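Long-range contacts in sarcolemmal membrane-associated protein (Homo sapiens, PDB 6AR0), which joins the STRIPAK phosphatase-kinase core in an extended complex that dephosphorylates STK3 and inhibits Hippo signaling, this chain being its FHA domain: residues A4-T9 / I125-P130; I97-I102 / G132-L137; I28-S33 / N42-D47. One frame throughout, in Å; residues are numbered along the deposited sequence.

Contact 1 (A4-T9 / I125-P130); sequences ALAIFT and IKLFLP
F8 and I125 meet near one end of an antiparallel strand pair in the FHA beta sandwich, where the first strand of the chain (5-10) lies beside the last (117-128). The short strand segments approach to 4.6 Å, with 165° between their N-to-C directions, and four backbone hydrogen bonds, two for L5 with F128 and two for I7 with K126, fix the register. On the buried face I125 is the main bump: with CG1 anti to the backbone N (chi1 -162°), its CD1 reaches over the F8 ring, 3.6 Å from CZ, a CH-pi contact offset toward the ring's rim. The small A6 provides the hollow, receiving both this methyl and L127 CD2, which comes 3.7 Å from A6 CB. With an alanine here in place of the isoleucine, the F8 ring would probably lose this CH-pi partner and a gap would open beside A6 CB. On the other face F128 is the bulky piece, its ring lying alongside L5, with 4.1 Å between their CD2 atoms. I7 slants across to the same ring and brings CD1 to 3.8 Å from F128 CE2. Beyond the paired strands, A4 CB rests 4.0 Å from P130 CD.

Contact 2 (I97-I102 / G132-L137); sequences ILSGDI and GMEARL
S99 touches the C-terminal segment 132-137 through both its backbone and its side chain. Its OG donates to E134 OE2 at 2.6 Å, using the anti lone pair of that oxygen. The backbone N of S99 gives a second bond, 2.9 Å to R136 O, nearly straight at 164° and in the carbonyl plane. The S99 hydroxyl, turned away from its own N (chi1 -162°), faces E134, whose extended chain carries the carboxylate to it. The same OG accepts from L127 N, so this buried hydroxyl is gripped by two bonds.

Around these bonds, side-chain carbons pack. L98 covers the acceptor carbonyl, with CB 3.5 Å from R136 O, and its CD2 runs alongside the aliphatic root of R136, 3.9 Å from CB. L137 CD2 closes on S99 CB at 4.1 Å, next to the single backbone bridge between these two residues.

Further out, a type II turn from L98 to D101 presents S99. Besides the turn's own D101 N to L98 O bond, L98 N donates to D101 OD2 at 2.9 Å, from well above the carboxylate plane. G100 has a positive phi (102°), at which a CB would collide with the carbonyl O of S99.

The turn joins strand 95-97 to strand 102-105, and G100 and D101 bond to the backbone of I125 in strand 117-128. A135 rests on F67 of strand 66-71 and on L127, which brings the C-terminal loop against both sheets.

Contact 3 (I28-S33 / N42-D47); sequences IKIGRS and NNATFD
G31 and F46 share the firm centre of a parallel strand pair, the axes of segments 28-32 and 44-46 lying 4.8 Å apart with only 2° between their directions. Direct backbone bonding is uneven. F46 N donates to G31 O at 2.9 Å, and S33 N reaches F46 O at 2.8 Å, though from above the carbonyl plane (54° out of it); the bond from G31 N to A44 O is weak.

At the start of the pair a water takes over, bridging K29 O and A44 N, which do not bond directly. It donates to K29 O at 2.6 Å, accepts from A44 N, and also hydrogen bonds to T45 OG1. N43 forms an Asx turn, its OD1 accepting from T45 N at 3.0 Å.

Among apolar contacts, I30 CG1 lies 3.7 Å from A44 CB, and I30 CG2 meets the F46 ring at its edge. With T45 OG1 turned beside the backbone N (chi1 -60°), CG2 falls on the opposite side from that N and lies against S33 CA at 3.6 Å.

R32 NH1 bonds L51 O; in related FHA domains the arginine of such a Gly-Arg pair lies at the phosphothreonine-binding surface. Strand 44-46 is outermost in the mixed sheet, with 28-32 between it and 56-61, while F46 packs edge-to-face on F17 and touches R20 of strand 20-23.

Overall arrangement
The chain enters through 4-9, which pairs with 125-130 near the other end of the chain, so contact 1 closes the longest loop of the three. Inside that loop, contact 3 closes early: 28-33 pairs with 42-47 after a short connection, at the edge of the mixed sheet, its centre about 15 Å from that of contact 1. Next comes 97-102, whose partner 132-137 lies beyond contact 1; contacts 1 and 2 therefore cross, and they touch at I125 and through the probable backbone bond A135 N to L127 O. Contacts 2 and 3 follow in series on opposite sides of the chain's centre. Contact 1 joins first and last strands, and contact 2 holds the C-terminal loop beside them.

Contact 1 (A4-T9 / I125-P130)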
ATOM      1  N   ALA A   4      10.743  -3.172 -12.374  1.00 12.94           N
ATOM      2  CA  ALA A   4      10.255  -3.849 -11.170  1.00 10.76           C
ATOM      3  C   ALA A   4       8.756  -3.618 -11.023  1.00  9.81           C
ATOM      4  O   ALA A   4       8.221  -2.585 -11.427  1.00 10.25           O
ATOM      5  CB  ALA A   4      10.973  -3.334  -9.920  1.00 11.82           C
ATOM      6  N   LEU A   5       8.079  -4.581 -10.412  1.00  8.91           N
ATOM      7  CA  LEU A   5       6.625  -4.611 -10.417  1.00  8.24           C
ATOM      8  C   LEU A   5       6.098  -5.055  -9.059  1.00  7.44           C
ATOM      9  O   LEU A   5       6.583  -6.036  -8.480  1.00  7.60           O
ATOM     10  CB  LEU A   5       6.129  -5.605 -11.482  1.00  8.70           C
ATOM     11  CG  LEU A   5       4.645  -5.968 -11.518  1.00  8.59           C
ATOM     12  CD1 LEU A   5       3.782  -4.751 -11.828  1.00  9.66           C
ATOM     13  CD2 LEU A   5       4.396  -7.074 -12.522  1.00 11.54           C
ATOM     14  N   ALA A   6       5.076  -4.349  -8.584  1.00  7.12           N
ATOM     15  CA  ALA A   6       4.271  -4.758  -7.440  1.00  6.74           C
ATOM     16  C   ALA A   6       2.844  -4.969  -7.908  1.00  7.92           C
ATOM     17  O   ALA A   6       2.231  -4.054  -8.476  1.00  8.55           O
ATOM     18  CB  ALA A   6       4.274  -3.687  -6.353  1.00  7.72           C
ATOM     19  N   ILE A   7       2.307  -6.160  -7.663  1.00  6.84           N
ATOM     20  CA  ILE A   7       0.910  -6.458  -7.950  1.00  7.30           C
ATOM     21  C   ILE A   7       0.145  -6.435  -6.640  1.00  6.94           C
ATOM     22  O   ILE A   7       0.492  -7.157  -5.702  1.00  8.34           O
ATOM     23  CB  ILE A   7       0.752  -7.820  -8.643  1.00  8.17           C
ATOM     24  CG1 ILE A   7       1.477  -7.826 -10.000  1.00  9.29           C
ATOM     25  CG2 ILE A   7      -0.734  -8.152  -8.810  1.00  8.79           C
ATOM     26  CD1 ILE A   7       1.383  -9.139 -10.764  1.00 11.00           C
ATOM     27  N   PHE A   8      -0.882  -5.593  -6.575  1.00  7.30           N
ATOM     28  CA  PHE A   8      -1.758  -5.478  -5.410  1.00  7.50           C
ATOM     29  C   PHE A   8      -3.079  -6.165  -5.730  1.00  7.55           C
ATOM     30  O   PHE A   8      -3.751  -5.777  -6.685  1.00  8.62           O
ATOM     31  CB  PHE A   8      -2.093  -4.013  -5.108  1.00  8.12           C
ATOM     32  CG  PHE A   8      -0.946  -3.172  -4.603  1.00  8.55           C
ATOM     33  CD1 PHE A   8      -0.914  -2.775  -3.286  1.00 10.67           C
ATOM     34  CD2 PHE A   8       0.047  -2.704  -5.454  1.00  8.94           C
ATOM     35  CE1 PHE A   8       0.102  -1.966  -2.814  1.00 13.61           C
ATOM     36  CE2 PHE A   8       1.074  -1.885  -4.985  1.00 10.41           C
ATOM     37  CZ  PHE A   8       1.088  -1.517  -3.668  1.00 12.14           C
ATOM     38  N   THR A   9      -3.461  -7.171  -4.933  1.00  7.88           N
ATOM     39  CA  THR A   9      -4.748  -7.834  -5.093  1.00  8.44           C
ATOM     40  C   THR A   9      -5.584  -7.654  -3.837  1.00  8.34           C
ATOM     41  O   THR A   9      -5.075  -7.688  -2.714  1.00 10.93           O
ATOM     42  CB  THR A   9      -4.583  -9.323  -5.409  1.00  9.86           C
ATOM     43  OG1 THR A   9      -3.753  -9.950  -4.443  1.00 15.68           O
ATOM     44  CG2 THR A   9      -3.951  -9.488  -6.764  1.00 14.47           C
ATOM     45  N   ILE A 125       0.427  -8.320  -1.676  1.00  8.08           N
ATOM     46  CA  ILE A 125       1.386  -7.726  -2.606  1.00  8.63           C
ATOM     47  C   ILE A 125       2.325  -8.825  -3.086  1.00  9.72           C
ATOM     48  O   ILE A 125       2.875  -9.579  -2.277  1.00 12.17           O
ATOM     49  CB  ILE A 125       2.123  -6.506  -2.004  1.00  9.81           C
ATOM     50  CG1 ILE A 125       2.774  -5.627  -3.085  1.00 10.10           C
ATOM     51  CG2 ILE A 125       3.110  -6.930  -0.917  1.00 12.14           C
ATOM     52  CD1 ILE A 125       3.260  -4.246  -2.604  1.00 11.36           C
ATOM     53  N   LYS A 126       2.485  -8.923  -4.401  1.00  8.15           N
ATOM     54  CA  LYS A 126       3.457  -9.808  -5.032  1.00  8.74           C
ATOM     55  C   LYS A 126       4.470  -8.938  -5.755  1.00  8.22           C
ATOM     56  O   LYS A 126       4.102  -7.927  -6.360  1.00  9.51           O
ATOM     57  CB  LYS A 126       2.770 -10.768  -6.001  1.00 10.61           C
ATOM     58  CG  LYS A 126       1.805 -11.718  -5.302  1.00 12.76           C
ATOM     59  CD  LYS A 126       2.537 -12.743  -4.433  1.00 18.35           C
ATOM     60  CE  LYS A 126       1.580 -13.684  -3.729  1.00 29.67           C
ATOM     61  NZ  LYS A 126       1.153 -14.795  -4.624  1.00 35.94           N
ATOM     62  N   LEU A 127       5.741  -9.283  -5.624  1.00  7.73           N
ATOM     63  CA  LEU A 127       6.826  -8.390  -5.991  1.00  7.91           C
ATOM     64  C   LEU A 127       7.766  -9.093  -6.955  1.00  8.06           C
ATOM     65  O   LEU A 127       8.138 -10.250  -6.735  1.00  8.80           O
ATOM     66  CB  LEU A 127       7.623  -7.980  -4.751  1.00  8.32           C
ATOM     67  CG  LEU A 127       6.799  -7.267  -3.677  1.00  8.10           C
ATOM     68  CD1 LEU A 127       7.625  -7.119  -2.404  1.00  9.22           C
ATOM     69  CD2 LEU A 127       6.325  -5.905  -4.184  1.00  8.10           C
ATOM     70  N   PHE A 128       8.156  -8.381  -8.009  1.00  7.64           N
ATOM     71  CA  PHE A 128       8.984  -8.938  -9.074  1.00  8.71           C
ATOM     72  C   PHE A 128      10.120  -7.986  -9.406  1.00  8.71           C
ATOM     73  O   PHE A 128       9.908  -6.777  -9.562  1.00  8.57           O
ATOM     74  CB  PHE A 128       8.140  -9.234 -10.320  1.00  9.38           C
ATOM     75  CG  PHE A 128       6.981 -10.114 -10.016  1.00  9.62           C
ATOM     76  CD1 PHE A 128       7.106 -11.492 -10.010  1.00 11.76           C
ATOM     77  CD2 PHE A 128       5.779  -9.557  -9.635  1.00  9.83           C
ATOM     78  CE1 PHE A 128       6.029 -12.291  -9.653  1.00 13.30           C
ATOM     79  CE2 PHE A 128       4.706 -10.355  -9.295  1.00 13.01           C
ATOM     80  CZ  PHE A 128       4.831 -11.727  -9.310  1.00 13.82           C
ATOM     81  N   LEU A 129      11.321  -8.556  -9.525  1.00 10.65           N
ATOM     82  CA  LEU A 129      12.498  -7.820  -9.919  1.00 11.23           C
ATOM     83  C   LEU A 129      12.365  -7.344 -11.365  1.00 11.77           C
ATOM     84  O   LEU A 129      11.548  -7.860 -12.129  1.00 11.72           O
ATOM     85  CB  LEU A 129      13.721  -8.727  -9.781  1.00 13.78           C
ATOM     86  CG  LEU A 129      13.949  -9.390  -8.418  1.00 16.18           C
ATOM     87  CD1 LEU A 129      15.118 -10.353  -8.470  1.00 21.06           C
ATOM     88  CD2 LEU A 129      14.162  -8.347  -7.333  1.00 18.27           C
ATOM     89  N   PRO A 130      13.182  -6.371 -11.776  1.00 13.52           N
ATOM     90  CA  PRO A 130      13.081  -5.886 -13.162  1.00 15.23           C
ATOM     91  C   PRO A 130      13.224  -6.974 -14.197  1.00 15.49           C
ATOM     92  O   PRO A 130      12.607  -6.878 -15.265  1.00 18.88           O
ATOM     93  CB  PRO A 130      14.210  -4.857 -13.260  1.00 16.39           C
ATOM     94  CG  PRO A 130      14.342  -4.351 -11.876  1.00 16.21           C
ATOM     95  CD  PRO A 130      14.083  -5.535 -10.974  1.00 14.82           C
TER

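Contact 2 (I97-I102 / G132-L137)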
ATOM      1  N   ILE A  97       9.478  -5.008   2.448  1.00  6.57           N
ATOM      2  CA  ILE A  97       8.358  -5.870   2.107  1.00  7.07           C
ATOM      3  C   ILE A  97       8.847  -7.013   1.221  1.00  6.75           C
ATOM      4  O   ILE A  97       9.789  -6.866   0.422  1.00  7.45           O
ATOM      5  CB  ILE A  97       7.179  -5.107   1.464  1.00  6.73           C
ATOM      6  CG1 ILE A  97       7.659  -4.221   0.309  1.00  7.46           C
ATOM      7  CG2 ILE A  97       6.467  -4.272   2.528  1.00  7.65           C
ATOM      8  CD1 ILE A  97       6.521  -3.638  -0.547  1.00  8.19           C
ATOM      9  N   LEU A  98       8.206  -8.171   1.390  1.00  7.29           N
ATOM     10  CA  LEU A  98       8.553  -9.396   0.688  1.00  7.76           C
ATOM     11  C   LEU A  98       7.325  -9.875  -0.068  1.00  7.98           C
ATOM     12  O   LEU A  98       6.182  -9.510   0.247  1.00  8.44           O
ATOM     13  CB  LEU A  98       9.032 -10.476   1.660  1.00  9.22           C
ATOM     14  CG  LEU A  98      10.288 -10.177   2.492  1.00 11.41           C
ATOM     15  CD1 LEU A  98      10.644 -11.404   3.285  1.00 12.71           C
ATOM     16  CD2 LEU A  98      11.473  -9.704   1.686  1.00 13.68           C
ATOM     17  N   SER A  99       7.555 -10.684  -1.084  1.00  8.56           N
ATOM     18  CA  SER A  99       6.449 -11.125  -1.914  1.00  8.41           C
ATOM     19  C   SER A  99       5.548 -12.062  -1.123  1.00  8.48           C
ATOM     20  O   SER A  99       6.020 -13.026  -0.517  1.00 10.99           O
ATOM     21  CB  SER A  99       6.979 -11.819  -3.165  1.00 10.34           C
ATOM     22  OG  SER A  99       5.946 -11.871  -4.121  1.00  9.90           O
ATOM     23  N   GLY A 100       4.250 -11.769  -1.123  1.00  8.42           N
ATOM     24  CA  GLY A 100       3.277 -12.482  -0.314  1.00 10.63           C
ATOM     25  C   GLY A 100       2.824 -11.767   0.940  1.00  9.19           C
ATOM     26  O   GLY A 100       1.918 -12.262   1.632  1.00 10.30           O
ATOM     27  N   ASP A 101       3.414 -10.625   1.251  1.00  7.87           N
ATOM     28  CA  ASP A 101       2.970  -9.855   2.397  1.00  7.65           C
ATOM     29  C   ASP A 101       1.529  -9.383   2.211  1.00  7.27           C
ATOM     30  O   ASP A 101       1.045  -9.153   1.097  1.00  8.84           O
ATOM     31  CB  ASP A 101       3.852  -8.627   2.608  1.00  7.28           C
ATOM     32  CG  ASP A 101       5.183  -8.928   3.254  1.00  7.15           C
ATOM     33  OD1 ASP A 101       5.387 -10.044   3.778  1.00  8.71           O
ATOM     34  OD2 ASP A 101       6.028  -7.995   3.246  1.00  7.77           O
ATOM     35  N   ILE A 102       0.853  -9.218   3.340  1.00  7.85           N
ATOM     36  CA  ILE A 102      -0.461  -8.587   3.397  1.00  7.95           C
ATOM     37  C   ILE A 102      -0.248  -7.158   3.881  1.00  7.38           C
ATOM     38  O   ILE A 102       0.246  -6.934   4.988  1.00  8.54           O
ATOM     39  CB  ILE A 102      -1.417  -9.344   4.331  1.00  9.50           C
ATOM     40  CG1 ILE A 102      -1.565 -10.805   3.886  1.00 12.20           C
ATOM     41  CG2 ILE A 102      -2.761  -8.630   4.396  1.00 11.58           C
ATOM     42  CD1 ILE A 102      -2.042 -10.975   2.474  1.00 19.38           C
ATOM     43  N   GLY A 132      12.035  -9.865 -14.075  1.00 14.12           N
ATOM     44  CA  GLY A 132      10.848 -10.683 -14.046  1.00 14.61           C
ATOM     45  C   GLY A 132      10.825 -11.730 -12.945  1.00 14.38           C
ATOM     46  O   GLY A 132       9.754 -12.265 -12.641  1.00 16.85           O
ATOM     47  N   MET A 133      11.969 -12.053 -12.355  1.00 15.07           N
ATOM     48  CA  MET A 133      11.981 -13.043 -11.286  1.00 15.84           C
ATOM     49  C   MET A 133      11.261 -12.512 -10.055  1.00 14.48           C
ATOM     50  O   MET A 133      11.369 -11.337  -9.714  1.00 12.79           O
ATOM     51  CB  MET A 133      13.421 -13.394 -10.920  1.00 18.46           C
ATOM     52  CG  MET A 133      14.199 -14.056 -12.038  1.00 25.80           C
ATOM     53  SD  MET A 133      13.519 -15.646 -12.565  1.00 33.22           S
ATOM     54  CE  MET A 133      14.831 -16.209 -13.642  1.00 36.12           C
ATOM     55  N   GLU A 134      10.536 -13.390  -9.375  1.00 14.27           N
ATOM     56  CA  GLU A 134       9.884 -12.985  -8.140  1.00 13.22           C
ATOM     57  C   GLU A 134      10.932 -12.635  -7.094  1.00 13.15           C
ATOM     58  O   GLU A 134      11.991 -13.265  -7.013  1.00 15.91           O
ATOM     59  CB  GLU A 134       8.960 -14.085  -7.624  1.00 14.50           C
ATOM     60  CG  GLU A 134       8.081 -13.622  -6.488  1.00 13.18           C
ATOM     61  CD  GLU A 134       6.935 -14.556  -6.205  1.00 13.97           C
ATOM     62  OE1 GLU A 134       6.879 -15.666  -6.785  1.00 17.44           O
ATOM     63  OE2 GLU A 134       6.083 -14.178  -5.383  1.00 13.79           O
ATOM     64  N   ALA A 135      10.634 -11.605  -6.309  1.00 11.74           N
ATOM     65  CA  ALA A 135      11.510 -11.140  -5.240  1.00 12.34           C
ATOM     66  C   ALA A 135      11.550 -12.150  -4.099  1.00 13.20           C
ATOM     67  O   ALA A 135      10.845 -13.159  -4.107  1.00 13.53           O
ATOM     68  CB  ALA A 135      11.005  -9.803  -4.712  1.00 16.61           C
ATOM     69  N   ARG A 136      12.370 -11.860  -3.088  1.00 13.43           N
ATOM     70  CA  ARG A 136      12.411 -12.697  -1.897  1.00 14.49           C
ATOM     71  C   ARG A 136      10.994 -12.896  -1.356  1.00 13.59           C
ATOM     72  O   ARG A 136      10.191 -11.956  -1.299  1.00 12.18           O
ATOM     73  CB  ARG A 136      13.305 -12.035  -0.848  1.00 15.13           C
ATOM     74  CG  ARG A 136      13.711 -12.936   0.299  1.00 17.30           C
ATOM     75  CD  ARG A 136      14.879 -13.853  -0.058  1.00 19.18           C
ATOM     76  NE  ARG A 136      16.060 -13.099  -0.505  1.00 20.83           N
ATOM     77  CZ  ARG A 136      16.470 -12.985  -1.768  1.00 20.48           C
ATOM     78  NH1 ARG A 136      15.857 -13.624  -2.759  1.00 24.29           N
ATOM     79  NH2 ARG A 136      17.533 -12.246  -2.045  1.00 28.63           N
ATOM     80  N   LEU A 137      10.669 -14.147  -1.048  1.00 14.73           N
ATOM     81  CA  LEU A 137       9.373 -14.545  -0.519  1.00 14.45           C
ATOM     82  C   LEU A 137       9.265 -14.395   0.992  1.00 14.71           C
ATOM     83  O   LEU A 137      10.194 -14.717   1.747  1.00 16.02           O
ATOM     84  CB  LEU A 137       9.101 -16.008  -0.852  1.00 16.05           C
ATOM     85  CG  LEU A 137       9.370 -16.431  -2.292  1.00 16.57           C
ATOM     86  CD1 LEU A 137       9.072 -17.900  -2.457  1.00 20.12           C
ATOM     87  CD2 LEU A 137       8.557 -15.615  -3.268  1.00 17.77           C
TER

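Contact 3 (I28-S33 / N42-D47)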
ATOM      1  N   ILE A  28       6.398   5.141  -5.749  1.00  8.58           N
ATOM      2  CA  ILE A  28       4.993   5.399  -6.032  1.00  8.98           C
ATOM      3  C   ILE A  28       4.276   5.781  -4.743  1.00  7.72           C
ATOM      4  O   ILE A  28       4.390   5.091  -3.722  1.00  8.42           O
ATOM      5  CB  ILE A  28       4.348   4.169  -6.699  1.00  9.70           C
ATOM      6  CG1 ILE A  28       4.986   3.907  -8.077  1.00 12.75           C
ATOM      7  CG2 ILE A  28       2.835   4.342  -6.832  1.00 13.29           C
ATOM      8  CD1 ILE A  28       4.823   5.031  -9.096  1.00 21.03           C
ATOM      9  N   LYS A  29       3.523   6.877  -4.806  1.00  9.11           N
ATOM     10  CA  LYS A  29       2.705   7.306  -3.688  1.00  9.07           C
ATOM     11  C   LYS A  29       1.494   6.394  -3.535  1.00 10.42           C
ATOM     12  O   LYS A  29       0.857   5.989  -4.519  1.00 11.68           O
ATOM     13  CB  LYS A  29       2.230   8.738  -3.908  1.00 11.92           C
ATOM     14  CG  LYS A  29       1.655   9.363  -2.643  1.00 15.45           C
ATOM     15  CD  LYS A  29       1.574  10.874  -2.732  1.00 20.69           C
ATOM     16  CE  LYS A  29       0.298  11.285  -3.413  1.00 25.34           C
ATOM     17  NZ  LYS A  29       0.180  12.768  -3.450  1.00 22.73           N
ATOM     18  N   ILE A  30       1.203   6.049  -2.291  1.00  8.54           N
ATOM     19  CA  ILE A  30      -0.047   5.412  -1.894  1.00  7.95           C
ATOM     20  C   ILE A  30      -0.896   6.472  -1.220  1.00  8.02           C
ATOM     21  O   ILE A  30      -0.413   7.181  -0.330  1.00  8.83           O
ATOM     22  CB  ILE A  30       0.234   4.257  -0.925  1.00  8.14           C
ATOM     23  CG1 ILE A  30       1.054   3.174  -1.641  1.00  9.66           C
ATOM     24  CG2 ILE A  30      -1.064   3.689  -0.370  1.00  9.22           C
ATOM     25  CD1 ILE A  30       1.998   2.420  -0.761  1.00 10.08           C
ATOM     26  N   GLY A  31      -2.148   6.606  -1.642  1.00  8.12           N
ATOM     27  CA  GLY A  31      -2.976   7.624  -1.031  1.00  9.74           C
ATOM     28  C   GLY A  31      -4.397   7.582  -1.541  1.00  8.36           C
ATOM     29  O   GLY A  31      -4.753   6.812  -2.439  1.00  8.78           O
ATOM     30  N   ARG A  32      -5.204   8.455  -0.957  1.00  9.33           N
ATOM     31  CA  ARG A  32      -6.622   8.543  -1.268  1.00  9.60           C
ATOM     32  C   ARG A  32      -6.851   9.237  -2.605  1.00 10.36           C
ATOM     33  O   ARG A  32      -6.144  10.191  -2.953  1.00 11.84           O
ATOM     34  CB  ARG A  32      -7.318   9.350  -0.170  1.00 11.84           C
ATOM     35  CG  ARG A  32      -8.827   9.301  -0.230  1.00 12.25           C
ATOM     36  CD  ARG A  32      -9.462  10.042   0.917  1.00 14.55           C
ATOM     37  NE  ARG A  32      -9.333  11.490   0.758  1.00 18.53           N
ATOM     38  CZ  ARG A  32      -8.531  12.282   1.466  1.00 16.91           C
ATOM     39  NH1 ARG A  32      -7.759  11.810   2.436  1.00 17.39           N
ATOM     40  NH2 ARG A  32      -8.511  13.583   1.208  1.00 22.17           N
ATOM     41  N   SER A  33      -7.870   8.777  -3.327  1.00  9.74           N
ATOM     42  CA  SER A  33      -8.297   9.421  -4.558  1.00  9.98           C
ATOM     43  C   SER A  33      -8.701  10.865  -4.292  1.00 12.99           C
ATOM     44  O   SER A  33      -9.501  11.139  -3.393  1.00 13.87           O
ATOM     45  CB  SER A  33      -9.490   8.645  -5.104  1.00 11.79           C
ATOM     46  OG  SER A  33      -9.989   9.256  -6.266  1.00 12.49           O
ATOM     47  N   ASN A  42      -2.201   1.240 -12.940  1.00 14.31           N
ATOM     48  CA  ASN A  42      -0.771   1.354 -12.715  1.00 14.75           C
ATOM     49  C   ASN A  42      -0.423   2.172 -11.492  1.00 13.83           C
ATOM     50  O   ASN A  42       0.740   2.571 -11.355  1.00 15.92           O
ATOM     51  CB  ASN A  42      -0.062   1.914 -13.950  1.00 17.82           C
ATOM     52  CG  ASN A  42      -0.374   3.371 -14.192  1.00 17.97           C
ATOM     53  OD1 ASN A  42      -1.381   3.889 -13.708  1.00 22.01           O
ATOM     54  ND2 ASN A  42       0.487   4.043 -14.951  1.00 23.71           N
ATOM     55  N   ASN A  43      -1.378   2.411 -10.585  1.00 12.51           N
ATOM     56  CA  ASN A  43      -1.055   3.194  -9.408  1.00 11.87           C
ATOM     57  C   ASN A  43      -1.642   2.573  -8.150  1.00 10.38           C
ATOM     58  O   ASN A  43      -2.347   1.549  -8.186  1.00  9.83           O
ATOM     59  CB  ASN A  43      -1.400   4.682  -9.592  1.00 12.41           C
ATOM     60  CG  ASN A  43      -2.895   4.981  -9.563  1.00 11.82           C
ATOM     61  OD1 ASN A  43      -3.677   4.346  -8.848  1.00 10.68           O
ATOM     62  ND2 ASN A  43      -3.293   6.004 -10.314  1.00 13.11           N
ATOM     63  N   ALA A  44      -1.284   3.192  -7.033  1.00  8.29           N
ATOM     64  CA  ALA A  44      -1.709   2.785  -5.709  1.00  8.14           C
ATOM     65  C   ALA A  44      -2.528   3.893  -5.062  1.00  7.19           C
ATOM     66  O   ALA A  44      -2.395   4.182  -3.873  1.00  8.61           O
ATOM     67  CB  ALA A  44      -0.520   2.342  -4.862  1.00  9.36           C
ATOM     68  N   THR A  45      -3.389   4.506  -5.866  1.00  7.96           N
ATOM     69  CA  THR A  45      -4.353   5.496  -5.408  1.00  8.20           C
ATOM     70  C   THR A  45      -5.703   4.808  -5.260  1.00  8.22           C
ATOM     71  O   THR A  45      -6.156   4.110  -6.176  1.00  8.39           O
ATOM     72  CB  THR A  45      -4.447   6.653  -6.398  1.00  8.43           C
ATOM     73  OG1 THR A  45      -3.159   7.260  -6.517  1.00 10.21           O
ATOM     74  CG2 THR A  45      -5.466   7.695  -5.943  1.00  9.65           C
ATOM     75  N   PHE A  46      -6.339   4.982  -4.104  1.00  7.81           N
ATOM     76  CA  PHE A  46      -7.543   4.233  -3.769  1.00  8.00           C
ATOM     77  C   PHE A  46      -8.684   5.163  -3.386  1.00  9.01           C
ATOM     78  O   PHE A  46      -8.501   6.103  -2.599  1.00  9.13           O
ATOM     79  CB  PHE A  46      -7.292   3.253  -2.615  1.00  9.27           C
ATOM     80  CG  PHE A  46      -6.228   2.231  -2.918  1.00  7.87           C
ATOM     81  CD1 PHE A  46      -6.524   1.064  -3.619  1.00  9.01           C
ATOM     82  CD2 PHE A  46      -4.919   2.445  -2.519  1.00  7.96           C
ATOM     83  CE1 PHE A  46      -5.532   0.147  -3.905  1.00  8.84           C
ATOM     84  CE2 PHE A  46      -3.933   1.526  -2.821  1.00  8.59           C
ATOM     85  CZ  PHE A  46      -4.247   0.375  -3.505  1.00  8.78           C
ATOM     86  N   ASP A  47      -9.857   4.886  -3.929  1.00  9.56           N
ATOM     87  CA  ASP A  47     -11.083   5.534  -3.483  1.00 10.41           C
ATOM     88  C   ASP A  47     -11.482   4.821  -2.198  1.00 10.01           C
ATOM     89  O   ASP A  47     -12.103   3.750  -2.223  1.00 12.32           O
ATOM     90  CB  ASP A  47     -12.136   5.405  -4.572  1.00 11.35           C
ATOM     91  CG  ASP A  47     -13.437   6.041  -4.207  1.00 14.16           C
ATOM     92  OD1 ASP A  47     -13.521   6.666  -3.121  1.00 14.76           O
ATOM     93  OD2 ASP A  47     -14.373   5.926  -5.025  1.00 16.51           O
TER
HETATM   94  O   HOH W   1      -0.562   6.082  -6.727  1.00 10.09           O